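Local coordinates for protein 3-hydroxyacyl-CoA dehydrogenase (Burkholderia thailandensis, PDB 4XGN) that probably catalyses the NAD-dependent oxidation of 3-hydroxyacyl-CoA to 3-oxoacyl-CoA, as a short-chain dehydrogenase with a Rossmann fold, at residues A98-K103 with G162-A167. Residues are numbered along the deposited sequence; the frame is centred on the assembly and turned at random.
Sequences AKTVGK and GQAAYA. With NAD (nicotinamide-adenine-dinucleotide), chain I; EDO (1,2-ethanediol), chain J.
Ala98 and Gly162 meet backbone to backbone. The amide N of Ala98 donates to O of Gly162 over 2.9 Å, nearly straight (162° at the hydrogen) and in the carbonyl plane on a lone pair. In return, CA of Gly162 makes a CA-H...O contact of 3.5 Å with O of Ala98. A water carries the link into helix 164-184, probably giving a hydrogen to O of Ala98 and accepting one from N of Ala165, 2.9 Å away, in the first turn of the helix.

In this short-chain dehydrogenase fold the helix carries the Tyr-X-X-X-Lys motif, Tyr166 and Lys170, both bound to NAD and probably catalytic, as in relatives. The OH of Tyr166 is hydrogen-bonded to ribose O2D of NAD at 2.6 Å, in the ring plane at its edge, and to O1 of 1,2-ethanediol at 2.7 Å.

Side-chain contact is slight: the methyl CB of Ala164, directed at the other segment, approaches OG1 of Thr100 at 4.2 Å, a loose van der Waals contact. Chi1 of -61° sets this hydroxyl beside the backbone N, and it is hydrogen-bonded to OD2 of Asp183 of the second subunit, while OD1 of the same carboxylate accepts a hydrogen bond from N of Gly162.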
ATOM      1  N   ALA A  98      17.215   8.788 -15.769  1.00 14.75           N
ATOM      2  CA  ALA A  98      18.365   8.002 -16.179  1.00 14.70           C
ATOM      3  C   ALA A  98      18.078   6.565 -15.768  1.00 14.51           C
ATOM      4  O   ALA A  98      17.603   6.328 -14.655  1.00 13.84           O
ATOM      5  CB  ALA A  98      19.627   8.470 -15.482  1.00 14.74           C
ATOM      6  N   LYS A  99      18.379   5.646 -16.653  1.00 14.99           N
ATOM      7  CA  LYS A  99      18.179   4.222 -16.385  1.00 15.31           C
ATOM      8  C   LYS A  99      19.240   3.684 -15.466  1.00 14.63           C
ATOM      9  O   LYS A  99      20.378   4.122 -15.503  1.00 14.61           O
ATOM     10  CB  LYS A  99      18.191   3.423 -17.685  1.00 16.98           C
ATOM     11  CG  LYS A  99      16.970   3.673 -18.579  1.00 18.37           C
ATOM     12  CD  LYS A  99      17.096   2.946 -19.915  1.00 20.94           C
ATOM     13  CE  LYS A  99      16.050   3.475 -20.895  1.00 23.01           C
ATOM     14  NZ  LYS A  99      16.035   2.700 -22.169  1.00 25.59           N
ATOM     15  N   THR A 100      18.903   2.646 -14.704  1.00 13.70           N
ATOM     16  CA  THR A 100      19.858   1.991 -13.824  1.00 13.59           C
ATOM     17  C   THR A 100      21.100   1.509 -14.597  1.00 14.38           C
ATOM     18  O   THR A 100      22.219   1.687 -14.143  1.00 13.99           O
ATOM     19  CB  THR A 100      19.190   0.792 -13.110  1.00 13.23           C
ATOM     20  OG1 THR A 100      18.094   1.267 -12.325  1.00 12.55           O
ATOM     21  CG2 THR A 100      20.178   0.115 -12.180  1.00 13.35           C
ATOM     22  N   VAL A 101      20.869   0.900 -15.753  1.00 15.43           N
ATOM     23  CA  VAL A 101      21.923   0.564 -16.701  1.00 16.62           C
ATOM     24  C   VAL A 101      21.541   1.215 -18.031  1.00 17.91           C
ATOM     25  O   VAL A 101      20.544   0.846 -18.664  1.00 17.72           O
ATOM     26  CB  VAL A 101      22.142  -0.974 -16.808  1.00 17.02           C
ATOM     27  CG1 VAL A 101      23.260  -1.260 -17.816  1.00 17.95           C
ATOM     28  CG2 VAL A 101      22.532  -1.535 -15.448  1.00 16.51           C
ATOM     29  N   GLY A 102      22.313   2.235 -18.399  1.00 19.96           N
ATOM     30  CA  GLY A 102      22.143   2.954 -19.672  1.00 21.96           C
ATOM     31  C   GLY A 102      23.004   2.383 -20.770  1.00 24.66           C
ATOM     32  O   GLY A 102      23.714   1.407 -20.561  1.00 24.93           O
ATOM     33  N   LYS A 103      22.935   3.013 -21.944  1.00 27.54           N
ATOM     34  CA  LYS A 103      23.744   2.647 -23.109  1.00 30.36           C
ATOM     35  C   LYS A 103      25.240   2.724 -22.811  1.00 31.61           C
ATOM     36  O   LYS A 103      25.997   1.886 -23.268  1.00 32.94           O
ATOM     37  CB  LYS A 103      23.407   3.576 -24.293  1.00 31.08           C
ATOM     38  N   GLY A 162      13.647   4.706 -16.016  1.00 11.40           N
ATOM     39  CA  GLY A 162      14.344   5.990 -15.915  1.00 11.49           C
ATOM     40  C   GLY A 162      14.120   6.808 -14.663  1.00 11.23           C
ATOM     41  O   GLY A 162      14.842   7.783 -14.452  1.00 11.16           O
ATOM     42  N   GLN A 163      13.173   6.403 -13.807  1.00 10.84           N
ATOM     43  CA  GLN A 163      12.806   7.139 -12.603  1.00 10.66           C
ATOM     44  C   GLN A 163      13.288   6.546 -11.286  1.00 10.33           C
ATOM     45  O   GLN A 163      12.760   6.878 -10.229  1.00  9.94           O
ATOM     46  CB  GLN A 163      11.295   7.270 -12.484  1.00 10.84           C
ATOM     47  CG  GLN A 163      10.601   8.042 -13.536  1.00 11.44           C
ATOM     48  CD  GLN A 163       9.185   8.377 -13.082  1.00 11.36           C
ATOM     49  OE1 GLN A 163       8.451   7.495 -12.678  1.00 11.38           O
ATOM     50  NE2 GLN A 163       8.801   9.674 -13.098  1.00 12.01           N
ATOM     51  N   ALA A 164      14.297   5.685 -11.309  1.00 10.46           N
ATOM     52  CA  ALA A 164      14.766   5.108 -10.050  1.00 10.27           C
ATOM     53  C   ALA A 164      15.132   6.154  -8.989  1.00 10.04           C
ATOM     54  O   ALA A 164      14.670   6.073  -7.838  1.00  9.76           O
ATOM     55  CB  ALA A 164      15.902   4.168 -10.285  1.00 10.58           C
ATOM     56  N   ALA A 165      15.878   7.180  -9.384  1.00 10.05           N
ATOM     57  CA  ALA A 165      16.253   8.228  -8.434  1.00  9.95           C
ATOM     58  C   ALA A 165      15.053   9.033  -7.929  1.00  9.67           C
ATOM     59  O   ALA A 165      14.885   9.209  -6.727  1.00  9.65           O
ATOM     60  CB  ALA A 165      17.262   9.182  -9.025  1.00 10.15           C
ATOM     61  N   TYR A 166      14.224   9.489  -8.854  1.00  9.69           N
ATOM     62  CA  TYR A 166      13.032  10.267  -8.507  1.00  9.63           C
ATOM     63  C   TYR A 166      12.070   9.443  -7.645  1.00  9.28           C
ATOM     64  O   TYR A 166      11.645   9.888  -6.598  1.00  9.03           O
ATOM     65  CB  TYR A 166      12.356  10.714  -9.778  1.00  9.95           C
ATOM     66  CG  TYR A 166      11.214  11.682  -9.574  1.00 10.03           C
ATOM     67  CD1 TYR A 166      11.441  12.953  -9.102  1.00 10.22           C
ATOM     68  CD2 TYR A 166       9.943  11.347  -9.948  1.00 10.19           C
ATOM     69  CE1 TYR A 166      10.414  13.859  -8.966  1.00 10.30           C
ATOM     70  CE2 TYR A 166       8.892  12.236  -9.797  1.00 10.28           C
ATOM     71  CZ  TYR A 166       9.145  13.509  -9.340  1.00 10.30           C
ATOM     72  OH  TYR A 166       8.132  14.458  -9.210  1.00 10.51           O
ATOM     73  N   ALA A 167      11.831   8.204  -8.055  1.00  9.15           N
ATOM     74  CA  ALA A 167      10.959   7.334  -7.289  1.00  9.00           C
ATOM     75  C   ALA A 167      11.504   7.061  -5.893  1.00  8.88           C
ATOM     76  O   ALA A 167      10.777   7.139  -4.903  1.00  8.80           O
ATOM     77  CB  ALA A 167      10.762   6.024  -8.013  1.00  9.07           C
TER
HETATM   78  PA  NAD I 300       8.776  23.393 -11.046  1.00 13.16           P
HETATM   79  O1A NAD I 300      10.064  23.034 -11.697  1.00 13.48           O
HETATM   80  O2A NAD I 300       7.842  24.288 -11.799  1.00 13.99           O
HETATM   81  O5B NAD I 300       9.025  24.027  -9.595  1.00 13.10           O
HETATM   82  C5B NAD I 300      10.009  23.510  -8.726  1.00 12.72           C
HETATM   83  C4B NAD I 300      10.651  24.674  -7.952  1.00 12.82           C
HETATM   84  O4B NAD I 300      11.560  24.057  -7.193  1.00 12.80           O
HETATM   85  C3B NAD I 300      11.439  25.622  -8.892  1.00 13.17           C
HETATM   86  O3B NAD I 300      11.025  26.948  -8.845  1.00 13.23           O
HETATM   87  C2B NAD I 300      12.869  25.333  -8.400  1.00 13.10           C
HETATM   88  O2B NAD I 300      13.762  26.466  -8.704  1.00 13.51           O
HETATM   89  C1B NAD I 300      12.761  24.979  -7.122  1.00 12.81           C
HETATM   90  N9A NAD I 300      13.868  24.202  -6.658  1.00 12.49           N
HETATM   91  C8A NAD I 300      14.542  23.183  -7.279  1.00 12.52           C
HETATM   92  N7A NAD I 300      15.589  22.773  -6.491  1.00 12.14           N
HETATM   93  C5A NAD I 300      15.506  23.529  -5.405  1.00 12.29           C
HETATM   94  C6A NAD I 300      16.277  23.550  -4.272  1.00 12.24           C
HETATM   95  N6A NAD I 300      17.445  22.787  -3.972  1.00 12.13           N
HETATM   96  N1A NAD I 300      15.976  24.421  -3.297  1.00 12.40           N
HETATM   97  C2A NAD I 300      14.921  25.285  -3.411  1.00 12.62           C
HETATM   98  N3A NAD I 300      14.136  25.258  -4.528  1.00 12.60           N
HETATM   99  C4A NAD I 300      14.473  24.388  -5.504  1.00 12.38           C
HETATM  100  O3  NAD I 300       8.116  21.938 -10.871  1.00 12.94           O
HETATM  101  PN  NAD I 300       6.722  21.622 -10.089  1.00 13.10           P
HETATM  102  O1N NAD I 300       5.913  20.806 -11.042  1.00 12.94           O
HETATM  103  O2N NAD I 300       6.000  22.834  -9.522  1.00 13.35           O
HETATM  104  O5D NAD I 300       7.221  20.666  -8.879  1.00 12.82           O
HETATM  105  C5D NAD I 300       6.776  20.840  -7.536  1.00 12.65           C
HETATM  106  C4D NAD I 300       6.837  19.586  -6.749  1.00 12.31           C
HETATM  107  O4D NAD I 300       5.897  18.760  -7.298  1.00 12.52           O
HETATM  108  C3D NAD I 300       8.197  18.858  -6.893  1.00 12.36           C
HETATM  109  O3D NAD I 300       8.565  18.252  -5.731  1.00 12.37           O
HETATM  110  C2D NAD I 300       7.829  17.830  -8.000  1.00 12.26           C
HETATM  111  O2D NAD I 300       8.809  16.693  -8.021  1.00 11.95           O
HETATM  112  C1D NAD I 300       6.618  17.435  -7.669  1.00 12.11           C
HETATM  113  N1N NAD I 300       5.771  16.817  -8.683  1.00 12.18           N
HETATM  114  C2N NAD I 300       5.482  17.408  -9.891  1.00 12.54           C
HETATM  115  C3N NAD I 300       4.671  16.793 -10.836  1.00 12.79           C
HETATM  116  C7N NAD I 300       4.375  17.383 -12.182  1.00 13.35           C
HETATM  117  O7N NAD I 300       3.864  16.687 -13.028  1.00 13.64           O
HETATM  118  N7N NAD I 300       4.650  18.750 -12.449  1.00 13.60           N
HETATM  119  C4N NAD I 300       4.118  15.535 -10.516  1.00 12.57           C
HETATM  120  C5N NAD I 300       4.374  14.961  -9.297  1.00 12.26           C
HETATM  121  C6N NAD I 300       5.186  15.596  -8.383  1.00 11.98           C
HETATM  122  C1  EDO J 301       7.458  14.087 -12.733  1.00 19.69           C
HETATM  123  O1  EDO J 301       6.757  13.983 -11.472  1.00 18.64           O
HETATM  124  C2  EDO J 301       6.746  15.077 -13.680  1.00 19.89           C
HETATM  125  O2  EDO J 301       5.424  14.616 -14.042  1.00 19.46           O
HETATM  126  O   HOH W   1      16.928   7.771 -12.064  1.00  9.49           O